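Local structure of L-Ala-D/L-Glu Epimerase (Escherichia coli, 1JPD) at residues 87-92 / 250-255; 175-180 / 201-206; 225-230 / 242-247; 229-234 / 261-266. The protein belongs to the enolase superfamily of enzymes, with an N-terminal capping domain joined to a TIM-barrel domain in a single chain. All coordinates share one frame; numbering follows the deposited sequence.

Contact 1: 87-92 / 250-255; sequences AGAARN and KLDKTG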
loop_
_atom_site.group_PDB
_atom_site.type_symbol
_atom_site.label_atom_id
_atom_site.label_comp_id
_atom_site.label_asym_id
_atom_site.label_seq_id
_atom_site.Cartn_x
_atom_site.Cartn_y
_atom_site.Cartn_z
ATOM N N ALA A 87 12.629 -5.507 7.948
ATOM C CA ALA A 87 11.603 -4.885 7.123
ATOM C C ALA A 87 10.781 -3.955 8.012
ATOM O O ALA A 87 10.417 -4.322 9.126
ATOM C CB ALA A 87 10.714 -5.946 6.506
ATOM N N GLY A 88 10.500 -2.752 7.518
ATOM C CA GLY A 88 9.734 -1.783 8.285
ATOM C C GLY A 88 9.884 -0.400 7.676
ATOM O O GLY A 88 10.590 -0.240 6.680
ATOM N N ALA A 89 9.242 0.605 8.263
ATOM C CA ALA A 89 9.318 1.966 7.725
ATOM C C ALA A 89 10.736 2.512 7.568
ATOM O O ALA A 89 11.038 3.183 6.581
ATOM C CB ALA A 89 8.497 2.918 8.586
ATOM N N ALA A 90 11.597 2.244 8.547
ATOM C CA ALA A 90 12.969 2.734 8.492
ATOM C C ALA A 90 13.668 2.231 7.240
ATOM O O ALA A 90 14.159 3.025 6.431
ATOM C CB ALA A 90 13.749 2.304 9.743
ATOM N N ARG A 91 13.712 0.918 7.061
ATOM C CA ARG A 91 14.379 0.395 5.883
ATOM C C ARG A 91 13.728 0.909 4.604
ATOM O O ARG A 91 14.408 1.105 3.598
ATOM C CB ARG A 91 14.391 -1.135 5.878
ATOM C CG ARG A 91 15.347 -1.706 4.835
ATOM C CD ARG A 91 15.493 -3.212 4.940
ATOM N NE ARG A 91 14.357 -3.935 4.370
ATOM C CZ ARG A 91 14.233 -5.258 4.387
ATOM N NH1 ARG A 91 15.177 -6.005 4.949
ATOM N NH2 ARG A 91 13.171 -5.834 3.835
ATOM N N ASN A 92 12.419 1.143 4.644
ATOM C CA ASN A 92 11.712 1.630 3.467
ATOM C C ASN A 92 12.241 2.989 3.015
ATOM O O ASN A 92 12.500 3.194 1.823
ATOM C CB ASN A 92 10.209 1.715 3.737
ATOM C CG ASN A 92 9.416 2.084 2.495
ATOM O OD1 ASN A 92 9.754 1.665 1.379
ATOM N ND2 ASN A 92 8.347 2.857 2.680
ATOM N N LYS A 250 2.792 -3.432 0.402
ATOM C CA LYS A 250 3.000 -2.043 0.820
ATOM C C LYS A 250 4.463 -1.893 1.186
ATOM O O LYS A 250 4.997 -2.688 1.970
ATOM C CB LYS A 250 2.141 -1.691 2.025
ATOM C CG LYS A 250 0.677 -1.589 1.711
ATOM C CD LYS A 250 -0.106 -1.108 2.912
ATOM C CE LYS A 250 -1.575 -1.078 2.592
ATOM N NZ LYS A 250 -2.377 -0.538 3.711
ATOM N N LEU A 251 5.110 -0.878 0.623
ATOM C CA LEU A 251 6.532 -0.659 0.879
ATOM C C LEU A 251 6.902 -0.494 2.354
ATOM O O LEU A 251 7.976 -0.926 2.765
ATOM C CB LEU A 251 7.039 0.542 0.076
ATOM C CG LEU A 251 6.837 0.453 -1.437
ATOM C CD1 LEU A 251 7.714 1.502 -2.101
ATOM C CD2 LEU A 251 7.186 -0.933 -1.944
ATOM N N ASP A 252 6.029 0.119 3.148
ATOM C CA ASP A 252 6.306 0.285 4.571
ATOM C C ASP A 252 6.337 -1.069 5.289
ATOM O O ASP A 252 7.015 -1.218 6.304
ATOM C CB ASP A 252 5.256 1.187 5.239
ATOM C CG ASP A 252 5.360 2.643 4.802
ATOM O OD1 ASP A 252 6.444 3.242 4.963
ATOM O OD2 ASP A 252 4.351 3.193 4.305
ATOM N N LYS A 253 5.604 -2.053 4.771
ATOM C CA LYS A 253 5.583 -3.378 5.384
ATOM C C LYS A 253 6.712 -4.263 4.837
ATOM O O LYS A 253 7.291 -5.055 5.579
ATOM C CB LYS A 253 4.228 -4.069 5.155
ATOM C CG LYS A 253 3.025 -3.374 5.792
ATOM C CD LYS A 253 1.728 -4.167 5.569
ATOM C CE LYS A 253 1.404 -4.295 4.076
ATOM N NZ LYS A 253 0.189 -5.137 3.797
ATOM N N THR A 254 7.020 -4.141 3.546
ATOM C CA THR A 254 8.092 -4.943 2.940
ATOM C C THR A 254 9.443 -4.331 3.281
ATOM O O THR A 254 10.482 -4.971 3.138
ATOM C CB THR A 254 8.012 -4.982 1.394
ATOM O OG1 THR A 254 8.136 -3.647 0.882
ATOM C CG2 THR A 254 6.705 -5.601 0.921
ATOM N N GLY A 255 9.421 -3.075 3.708
ATOM C CA GLY A 255 10.652 -2.398 4.053
ATOM C C GLY A 255 11.439 -1.934 2.841
ATOM O O GLY A 255 12.661 -2.066 2.811
#

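Contact 2: 175-180 / 201-206; sequences TLIVDA and VAMLEQ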
loop_
_atom_site.group_PDB
_atom_site.type_symbol
_atom_site.label_atom_id
_atom_site.label_comp_id
_atom_site.label_asym_id
_atom_site.label_seq_id
_atom_site.Cartn_x
_atom_site.Cartn_y
_atom_site.Cartn_z
ATOM N N THR A 175 -16.492 -1.943 -10.432
ATOM C CA THR A 175 -15.724 -3.081 -9.929
ATOM C C THR A 175 -15.638 -2.802 -8.426
ATOM O O THR A 175 -15.191 -1.727 -8.018
ATOM C CB THR A 175 -14.293 -3.115 -10.491
ATOM O OG1 THR A 175 -14.334 -3.247 -11.918
ATOM C CG2 THR A 175 -13.520 -4.287 -9.892
ATOM N N LEU A 176 -16.068 -3.752 -7.602
ATOM C CA LEU A 176 -16.057 -3.555 -6.155
ATOM C C LEU A 176 -15.119 -4.476 -5.381
ATOM O O LEU A 176 -15.057 -5.675 -5.653
ATOM C CB LEU A 176 -17.469 -3.750 -5.585
ATOM C CG LEU A 176 -18.652 -2.998 -6.182
ATOM C CD1 LEU A 176 -19.933 -3.486 -5.532
ATOM C CD2 LEU A 176 -18.479 -1.507 -5.962
ATOM N N ILE A 177 -14.385 -3.908 -4.424
ATOM C CA ILE A 177 -13.525 -4.696 -3.546
ATOM C C ILE A 177 -13.913 -4.260 -2.135
ATOM O O ILE A 177 -14.283 -3.107 -1.921
ATOM C CB ILE A 177 -12.020 -4.480 -3.820
ATOM C CG1 ILE A 177 -11.623 -3.020 -3.626
ATOM C CG2 ILE A 177 -11.689 -4.928 -5.243
ATOM C CD1 ILE A 177 -10.135 -2.785 -3.863
ATOM N N VAL A 178 -13.879 -5.188 -1.186
ATOM C CA VAL A 178 -14.270 -4.895 0.189
ATOM C C VAL A 178 -13.133 -5.013 1.191
ATOM O O VAL A 178 -12.426 -6.022 1.227
ATOM C CB VAL A 178 -15.411 -5.839 0.656
ATOM C CG1 VAL A 178 -15.520 -5.828 2.176
ATOM C CG2 VAL A 178 -16.727 -5.410 0.038
ATOM N N ASP A 179 -12.964 -3.973 2.004
ATOM C CA ASP A 179 -11.941 -3.971 3.039
ATOM C C ASP A 179 -12.675 -4.112 4.367
ATOM O O ASP A 179 -13.208 -3.140 4.896
ATOM C CB ASP A 179 -11.143 -2.663 3.021
ATOM C CG ASP A 179 -9.899 -2.720 3.909
ATOM O OD1 ASP A 179 -9.679 -3.767 4.554
ATOM O OD2 ASP A 179 -9.136 -1.726 3.961
ATOM N N ALA A 180 -12.728 -5.331 4.891
ATOM C CA ALA A 180 -13.406 -5.570 6.160
ATOM C C ALA A 180 -12.485 -5.176 7.311
ATOM O O ALA A 180 -12.873 -5.207 8.483
ATOM C CB ALA A 180 -13.818 -7.038 6.271
ATOM N N VAL A 201 -18.611 -9.168 -6.160
ATOM C CA VAL A 201 -17.483 -8.506 -5.513
ATOM C C VAL A 201 -16.205 -9.193 -5.991
ATOM O O VAL A 201 -16.042 -10.400 -5.829
ATOM C CB VAL A 201 -17.575 -8.601 -3.973
ATOM C CG1 VAL A 201 -16.314 -8.024 -3.341
ATOM C CG2 VAL A 201 -18.806 -7.849 -3.481
ATOM N N ALA A 202 -15.304 -8.418 -6.581
ATOM C CA ALA A 202 -14.055 -8.957 -7.104
ATOM C C ALA A 202 -13.098 -9.492 -6.047
ATOM O O ALA A 202 -12.384 -10.469 -6.295
ATOM C CB ALA A 202 -13.347 -7.897 -7.941
ATOM N N MET A 203 -13.075 -8.866 -4.872
ATOM C CA MET A 203 -12.160 -9.303 -3.826
ATOM C C MET A 203 -12.530 -8.814 -2.425
ATOM O O MET A 203 -13.084 -7.732 -2.262
ATOM C CB MET A 203 -10.745 -8.847 -4.201
ATOM C CG MET A 203 -9.677 -9.096 -3.160
ATOM S SD MET A 203 -9.647 -7.801 -1.887
ATOM C CE MET A 203 -8.637 -6.525 -2.715
ATOM N N LEU A 204 -12.232 -9.641 -1.426
ATOM C CA LEU A 204 -12.485 -9.330 -0.020
ATOM C C LEU A 204 -11.123 -9.228 0.674
ATOM O O LEU A 204 -10.313 -10.157 0.612
ATOM C CB LEU A 204 -13.309 -10.437 0.633
ATOM C CG LEU A 204 -13.414 -10.364 2.160
ATOM C CD1 LEU A 204 -14.157 -9.089 2.587
ATOM C CD2 LEU A 204 -14.131 -11.607 2.664
ATOM N N GLU A 205 -10.881 -8.114 1.356
ATOM C CA GLU A 205 -9.591 -7.885 2.008
ATOM C C GLU A 205 -9.547 -8.036 3.532
ATOM O O GLU A 205 -10.338 -7.428 4.252
ATOM C CB GLU A 205 -9.092 -6.495 1.594
ATOM C CG GLU A 205 -7.774 -6.063 2.174
ATOM C CD GLU A 205 -7.235 -4.805 1.498
ATOM O OE1 GLU A 205 -8.050 -3.983 1.017
ATOM O OE2 GLU A 205 -5.997 -4.637 1.456
ATOM N N GLN A 206 -8.618 -8.864 3.998
ATOM C CA GLN A 206 -8.379 -9.113 5.426
ATOM C C GLN A 206 -9.599 -9.030 6.338
ATOM O O GLN A 206 -9.687 -8.145 7.186
ATOM C CB GLN A 206 -7.316 -8.136 5.940
ATOM C CG GLN A 206 -6.810 -8.390 7.360
ATOM C CD GLN A 206 -5.647 -9.372 7.416
ATOM O OE1 GLN A 206 -4.801 -9.409 6.515
ATOM N NE2 GLN A 206 -5.588 -10.158 8.486
#

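Contact 3: 225-230 / 242-247; sequences ICADES and GRYEMV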
loop_
_atom_site.group_PDB
_atom_site.type_symbol
_atom_site.label_atom_id
_atom_site.label_comp_id
_atom_site.label_asym_id
_atom_site.label_seq_id
_atom_site.Cartn_x
_atom_site.Cartn_y
_atom_site.Cartn_z
ATOM N N ILE A 225 -9.675 -13.733 -1.590
ATOM C CA ILE A 225 -9.575 -13.079 -0.290
ATOM C C ILE A 225 -8.131 -12.604 -0.138
ATOM O O ILE A 225 -7.195 -13.400 -0.230
ATOM C CB ILE A 225 -9.997 -14.044 0.855
ATOM C CG1 ILE A 225 -11.470 -14.435 0.670
ATOM C CG2 ILE A 225 -9.807 -13.372 2.212
ATOM C CD1 ILE A 225 -12.088 -15.184 1.840
ATOM N N CYS A 226 -7.956 -11.302 0.081
ATOM C CA CYS A 226 -6.617 -10.700 0.176
ATOM C C CYS A 226 -6.032 -10.463 1.563
ATOM O O CYS A 226 -6.723 -10.035 2.487
ATOM C CB CYS A 226 -6.591 -9.366 -0.583
ATOM S SG CYS A 226 -4.935 -8.693 -0.867
ATOM N N ALA A 227 -4.735 -10.725 1.685
ATOM C CA ALA A 227 -4.021 -10.524 2.937
ATOM C C ALA A 227 -3.461 -9.109 2.948
ATOM O O ALA A 227 -2.886 -8.653 1.952
ATOM C CB ALA A 227 -2.884 -11.533 3.066
ATOM N N ASP A 228 -3.646 -8.416 4.070
ATOM C CA ASP A 228 -3.146 -7.056 4.233
ATOM C C ASP A 228 -2.234 -7.035 5.454
ATOM O O ASP A 228 -1.014 -7.093 5.322
ATOM C CB ASP A 228 -4.306 -6.080 4.431
ATOM C CG ASP A 228 -3.858 -4.624 4.414
ATOM O OD1 ASP A 228 -2.644 -4.368 4.232
ATOM O OD2 ASP A 228 -4.729 -3.738 4.578
ATOM N N GLU A 229 -2.823 -6.957 6.644
ATOM C CA GLU A 229 -2.020 -6.951 7.858
ATOM C C GLU A 229 -1.261 -8.268 7.984
ATOM O O GLU A 229 -0.189 -8.304 8.567
ATOM C CB GLU A 229 -2.890 -6.718 9.106
ATOM C CG GLU A 229 -3.348 -5.266 9.298
ATOM C CD GLU A 229 -4.532 -4.885 8.407
ATOM O OE1 GLU A 229 -4.781 -5.580 7.392
ATOM O OE2 GLU A 229 -5.212 -3.880 8.714
ATOM N N SER A 230 -1.801 -9.344 7.420
ATOM C CA SER A 230 -1.147 -10.649 7.503
ATOM C C SER A 230 0.023 -10.819 6.550
ATOM O O SER A 230 0.751 -11.800 6.642
ATOM C CB SER A 230 -2.149 -11.773 7.245
ATOM O OG SER A 230 -3.189 -11.760 8.205
ATOM N N GLY A 242 -3.048 -21.059 1.459
ATOM C CA GLY A 242 -4.190 -21.810 1.950
ATOM C C GLY A 242 -5.169 -20.969 2.744
ATOM O O GLY A 242 -6.210 -21.457 3.194
ATOM N N ARG A 243 -4.831 -19.698 2.941
ATOM C CA ARG A 243 -5.705 -18.787 3.672
ATOM C C ARG A 243 -6.085 -17.586 2.817
ATOM O O ARG A 243 -7.157 -17.012 2.999
ATOM C CB ARG A 243 -5.042 -18.317 4.972
ATOM C CG ARG A 243 -4.849 -19.438 5.966
ATOM C CD ARG A 243 -4.402 -18.961 7.332
ATOM N NE ARG A 243 -4.148 -20.106 8.202
ATOM C CZ ARG A 243 -3.764 -20.029 9.471
ATOM N NH1 ARG A 243 -3.580 -18.850 10.052
ATOM N NH2 ARG A 243 -3.555 -21.142 10.159
ATOM N N TYR A 244 -5.218 -17.231 1.870
ATOM C CA TYR A 244 -5.461 -16.095 0.995
ATOM C C TYR A 244 -5.107 -16.356 -0.480
ATOM O O TYR A 244 -4.182 -17.108 -0.796
ATOM C CB TYR A 244 -4.661 -14.876 1.486
ATOM C CG TYR A 244 -4.956 -14.437 2.907
ATOM C CD1 TYR A 244 -4.289 -15.002 3.993
ATOM C CD2 TYR A 244 -5.907 -13.461 3.162
ATOM C CE1 TYR A 244 -4.563 -14.597 5.302
ATOM C CE2 TYR A 244 -6.189 -13.052 4.463
ATOM C CZ TYR A 244 -5.517 -13.620 5.528
ATOM O OH TYR A 244 -5.810 -13.205 6.808
ATOM N N GLU A 245 -5.842 -15.714 -1.381
ATOM C CA GLU A 245 -5.583 -15.857 -2.801
ATOM C C GLU A 245 -4.720 -14.697 -3.273
ATOM O O GLU A 245 -3.975 -14.822 -4.247
ATOM C CB GLU A 245 -6.892 -15.864 -3.593
ATOM C CG GLU A 245 -7.632 -17.183 -3.553
ATOM C CD GLU A 245 -8.382 -17.414 -2.257
ATOM O OE1 GLU A 245 -8.518 -18.592 -1.864
ATOM O OE2 GLU A 245 -8.850 -16.427 -1.641
ATOM N N MET A 246 -4.810 -13.574 -2.561
ATOM C CA MET A 246 -4.072 -12.356 -2.912
ATOM C C MET A 246 -3.331 -11.733 -1.723
ATOM O O MET A 246 -3.729 -11.911 -0.570
ATOM C CB MET A 246 -5.062 -11.333 -3.487
ATOM C CG MET A 246 -4.465 -10.032 -3.994
ATOM S SD MET A 246 -5.794 -8.915 -4.527
ATOM C CE MET A 246 -6.414 -9.827 -5.972
ATOM N N VAL A 247 -2.253 -11.007 -2.008
ATOM C CA VAL A 247 -1.488 -10.331 -0.965
ATOM C C VAL A 247 -1.442 -8.848 -1.298
ATOM O O VAL A 247 -1.286 -8.478 -2.459
ATOM C CB VAL A 247 -0.033 -10.860 -0.867
ATOM C CG1 VAL A 247 -0.034 -12.337 -0.524
ATOM C CG2 VAL A 247 0.704 -10.620 -2.172
#

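Contact 4: 229-234 / 261-266; sequences ESCHTR and LALATE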
loop_
_atom_site.group_PDB
_atom_site.type_symbol
_atom_site.label_atom_id
_atom_site.label_comp_id
_atom_site.label_asym_id
_atom_site.label_seq_id
_atom_site.Cartn_x
_atom_site.Cartn_y
_atom_site.Cartn_z
ATOM N N GLU A 229 -2.823 -6.957 6.644
ATOM C CA GLU A 229 -2.020 -6.951 7.858
ATOM C C GLU A 229 -1.261 -8.268 7.984
ATOM O O GLU A 229 -0.189 -8.304 8.567
ATOM C CB GLU A 229 -2.890 -6.718 9.106
ATOM C CG GLU A 229 -3.348 -5.266 9.298
ATOM C CD GLU A 229 -4.532 -4.885 8.407
ATOM O OE1 GLU A 229 -4.781 -5.580 7.392
ATOM O OE2 GLU A 229 -5.212 -3.880 8.714
ATOM N N SER A 230 -1.801 -9.344 7.420
ATOM C CA SER A 230 -1.147 -10.649 7.503
ATOM C C SER A 230 0.023 -10.819 6.550
ATOM O O SER A 230 0.751 -11.800 6.642
ATOM C CB SER A 230 -2.149 -11.773 7.245
ATOM O OG SER A 230 -3.189 -11.760 8.205
ATOM N N CYS A 231 0.211 -9.870 5.641
ATOM C CA CYS A 231 1.309 -9.954 4.687
ATOM C C CYS A 231 2.342 -8.829 4.782
ATOM O O CYS A 231 2.018 -7.677 4.497
ATOM C CB CYS A 231 0.761 -9.963 3.269
ATOM S SG CYS A 231 2.058 -9.778 2.037
ATOM N N HIS A 232 3.581 -9.161 5.151
ATOM C CA HIS A 232 4.646 -8.154 5.243
ATOM C C HIS A 232 5.724 -8.382 4.194
ATOM O O HIS A 232 6.000 -7.514 3.360
ATOM C CB HIS A 232 5.362 -8.182 6.594
ATOM C CG HIS A 232 4.466 -8.017 7.776
ATOM N ND1 HIS A 232 4.929 -7.547 8.987
ATOM C CD2 HIS A 232 3.161 -8.322 7.964
ATOM C CE1 HIS A 232 3.948 -7.573 9.871
ATOM N NE2 HIS A 232 2.864 -8.040 9.275
ATOM N N THR A 233 6.354 -9.550 4.274
ATOM C CA THR A 233 7.435 -9.910 3.365
ATOM C C THR A 233 7.267 -11.340 2.855
ATOM O O THR A 233 6.300 -12.012 3.199
ATOM C CB THR A 233 8.801 -9.809 4.084
ATOM O OG1 THR A 233 8.907 -10.855 5.058
ATOM C CG2 THR A 233 8.932 -8.469 4.798
ATOM N N ARG A 234 8.219 -11.805 2.048
ATOM C CA ARG A 234 8.171 -13.166 1.509
ATOM C C ARG A 234 8.094 -14.197 2.629
ATOM O O ARG A 234 7.573 -15.294 2.445
ATOM C CB ARG A 234 9.407 -13.435 0.652
ATOM C CG ARG A 234 9.394 -12.696 -0.676
ATOM C CD ARG A 234 10.738 -12.750 -1.336
ATOM N NE ARG A 234 11.719 -11.967 -0.590
ATOM C CZ ARG A 234 13.025 -11.979 -0.837
ATOM N NH1 ARG A 234 13.510 -12.741 -1.808
ATOM N NH2 ARG A 234 13.846 -11.223 -0.120
ATOM N N LEU A 261 9.560 -5.839 -4.711
ATOM C CA LEU A 261 9.784 -6.475 -6.009
ATOM C C LEU A 261 9.992 -7.982 -5.874
ATOM O O LEU A 261 9.389 -8.772 -6.604
ATOM C CB LEU A 261 10.998 -5.848 -6.714
ATOM C CG LEU A 261 10.800 -4.426 -7.265
ATOM C CD1 LEU A 261 12.130 -3.807 -7.647
ATOM C CD2 LEU A 261 9.860 -4.475 -8.458
ATOM N N ALA A 262 10.846 -8.382 -4.941
ATOM C CA ALA A 262 11.113 -9.795 -4.727
ATOM C C ALA A 262 9.860 -10.503 -4.217
ATOM O O ALA A 262 9.667 -11.696 -4.457
ATOM C CB ALA A 262 12.250 -9.966 -3.729
ATOM N N LEU A 263 9.011 -9.761 -3.509
ATOM C CA LEU A 263 7.784 -10.325 -2.972
ATOM C C LEU A 263 6.810 -10.560 -4.108
ATOM O O LEU A 263 6.151 -11.593 -4.153
ATOM C CB LEU A 263 7.167 -9.388 -1.924
ATOM C CG LEU A 263 5.788 -9.743 -1.350
ATOM C CD1 LEU A 263 5.750 -11.186 -0.902
ATOM C CD2 LEU A 263 5.473 -8.820 -0.189
ATOM N N ALA A 264 6.729 -9.604 -5.028
ATOM C CA ALA A 264 5.836 -9.713 -6.180
ATOM C C ALA A 264 6.196 -10.961 -6.979
ATOM O O ALA A 264 5.340 -11.804 -7.258
ATOM C CB ALA A 264 5.960 -8.470 -7.060
ATOM N N THR A 265 7.473 -11.073 -7.336
ATOM C CA THR A 265 7.973 -12.215 -8.090
ATOM C C THR A 265 7.692 -13.506 -7.334
ATOM O O THR A 265 7.080 -14.435 -7.856
ATOM C CB THR A 265 9.501 -12.126 -8.298
ATOM O OG1 THR A 265 9.822 -10.919 -8.993
ATOM C CG2 THR A 265 10.002 -13.325 -9.102
ATOM N N GLU A 266 8.153 -13.548 -6.093
ATOM C CA GLU A 266 7.988 -14.722 -5.258
ATOM C C GLU A 266 6.535 -15.105 -5.004
ATOM O O GLU A 266 6.196 -16.289 -4.997
ATOM C CB GLU A 266 8.705 -14.504 -3.928
ATOM C CG GLU A 266 8.840 -15.753 -3.097
ATOM C CD GLU A 266 9.326 -16.923 -3.917
ATOM O OE1 GLU A 266 10.043 -16.694 -4.918
ATOM O OE2 GLU A 266 8.999 -18.070 -3.555
HETATM O O HOH W 1 12.144 -15.318 -3.282
#

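Contact 1: 87-92 / 250-255
The Arg91 guanidinium presents its edge to two successive carbonyls, those of Thr254 and Gly255, while one of its faces is lined by Ala87 CA, off-centre toward the rim. Both acceptors lie close to the guanidinium plane. Arg91 NE donates to Gly255 O at 3.0 Å in a fairly straight bond (162° at the hydrogen), and NH2 reaches Thr254 O at 2.9 Å. The arginine chain runs out extended and then bends at chi3 (77°), which turns NE and NH2 together toward the end of the short helix 251-254. Arginine suits this place because it can hold two neighbouring backbone oxygens with one rigid group.

A pair of flat groups is set crosswise: the Asn92 amide and the Asp252 carboxylate stand 87° apart. Asn92 ND2 meets Asp252 OD1 at 3.0 Å from above the carboxylate plane, and the same oxygen also accepts from Thr49 N. Crossing Leu251 at about a right angle, Asn92 brings OD1 to its CB (3.2 Å).

Small residues bring the backbones together. Gly255 leaves the helix with positive phi, a conformation easy for glycine, and its CA approaches Ala87 CA to 4.1 Å and Gly88 O to 3.4 Å. Ala87 CB settles on Thr254 O (3.5 Å). Gly88 is the N-cap of helix 89-104, and the first turn of that helix sits against the helix that follows barrel strand 246-249. Such a seam, between the N-terminal domain and the loops after the barrel strands, is characteristic of the enolase superfamily.

Contact 2: 175-180 / 201-206
Strands 175-179 and 203-205 run parallel, their short axes coming within 4.7 Å of each other at an angle of 19°, with Val178 giving its N to Met203 O (2.9 Å) and its O to Glu205 N. Ala180 N to Glu205 O continues the pairing past Asp179; at the other end Leu176 O takes Ala202 N (2.9 Å).

Side chains alternate between two faces. On one, Val178 CG1 touches Leu204 CD1 at 3.6 Å; Leu204 CG stands anti to its own backbone N (chi1 169°), and CD1 leans across toward the valine. Branched aliphatic groups fit here, since this face is roofed by helices. The other face starts apolar, with Ile177 CB against the Met203 methyl CE (4.1 Å), and turns acidic at Asp179 and Glu205. Their carboxylates are tilted 30° from each other, and Asp179 OD2 lies 3.9 Å from Glu205 OE1. Each acid has a polar partner nearby: Asp179 OD1 accepts from Asn181 N, Glu205 OE2 from Asn248 ND2.

The pair belongs to the beta-alpha-beta unit 175-179, 189-198, 203-205 of the TIM barrel. Strand 150-154 flanks Ile177, strand 225-227 follows on the far side of Leu204, and helices 160-170 and 189-198 cover Val178, Val201 and Leu204.

Contact 3: 225-230 / 242-247
In the beta-alpha-beta unit made by strand 225-227, the short helix 237-240 and strand 246-249, Ala227 and Tyr244 form a CH-pi contact just ahead of the second strand. The Ala227 methyl CB sits over the phenol face, 3.6 Å from the ring centroid of Tyr244 and 15° off its normal. A methyl is small enough for the ring face to come down on it, and Ile225 O meets the same ring at its edge, in plane. Ile225 CG2 adds an apolar touch at Tyr244 CD2 (4.0 Å).

The backbones pair in parallel, as neighbouring strands of a TIM barrel do. Ala227 N donates to Met246 O at 2.7 Å, while Ile225 O takes Glu245 N at 2.9 Å and, weakly, Met246 N. At the start of the pairing a side chain stands in for a carbonyl: Glu245 bends at chi2 (77°), which carries OE2 back to Ile225 N at 2.8 Å. The amide approaches nearly along the C-O axis, and His221 ND1 shares this oxygen, so that glutamate here satisfies two donors at the start of the strand.

Cys226 and Met246 point to the opposite face from Ala227 and Val247. Cys226 SG lies beside Met246 CG (3.4 Å), the thiol sulfur against the methionine's methylene, and both residues are backed by Met203 of the next strand. Val247 and Ala227 instead face Leu240 of helix 237-240. The far end of the Tyr244 ring is fixed by Asp213, whose OD1 is hydrogen-bonded to the phenol OH.

Contact 4: 229-234 / 261-266
Arg234 reaches obliquely across helix 257-269 with its guanidinium spread over Ala262, the methyl CB standing 3.5 Å above the plane and displaced toward the rim. The aliphatic part of the arginine lies on the helix surface: CG rests on Leu263 CA (3.7 Å), and CD packs against both Ala262 O (3.5 Å) and Glu266 CB (3.7 Å). A bend at chi3 (-68°) swings the flat group back over the alanine, whose small methyl lets the cation come close to the helix.

Glu266 runs at about a right angle to the arginine, and its carboxylate plane is 59° from the guanidinium. The two charged ends do not meet: Arg234 NH1 and Glu266 OE1 are 6.1 Å apart, bridged by a water that accepts from NH1 and donates a weak bond to OE1. The direct salt bridge of Arg234 is made instead by NE with Glu259, nearer the start of the same helix, while Glu266 OE2 binds Gln270.

Leu263 has CG turned away from the amide nitrogen, next to the carbonyl carbon (chi1 174°), which directs the branch toward the loop, where its methyls find different partners. CD2 reaches His232 O at 3.8 Å and Cys231 SG at 4.2 Å; CD1 lies against the backbone of Arg234. Leucine suits this buried side, also lined by Leu237 and Ile249.

With no direct hydrogen bond between them, the two segments are held by apolar and van der Waals contact plus one weak water link. Glu259 meets the arginine's charge from outside them, and any attraction between Arg234 and Glu266 is probably weak, being long-range and water-mediated.

Contacts 1, 2 and 3 are buried; contact 4 is only partly so, and its outer half is an exposed arginine with a water bridge. Contacts 2 and 3 hold successive strands of one barrel sheet through parallel backbone bonds, strands 203-205 and 225-227 being neighbours. Contact 2 pairs two acids on a sheet face, whereas the acid of contact 3 bonds a backbone N ahead of its strand. Contact 1, about 24 Å from contact 2 between centres, joins the N-terminal domain to the barrel through side-chain grips on carbonyls. It meets contact 3 through the salt bridge of Lys253 with Asp228, and contact 4 where Ala87 touches Thr233. Contacts 3 and 4 share Glu229 and Ser230.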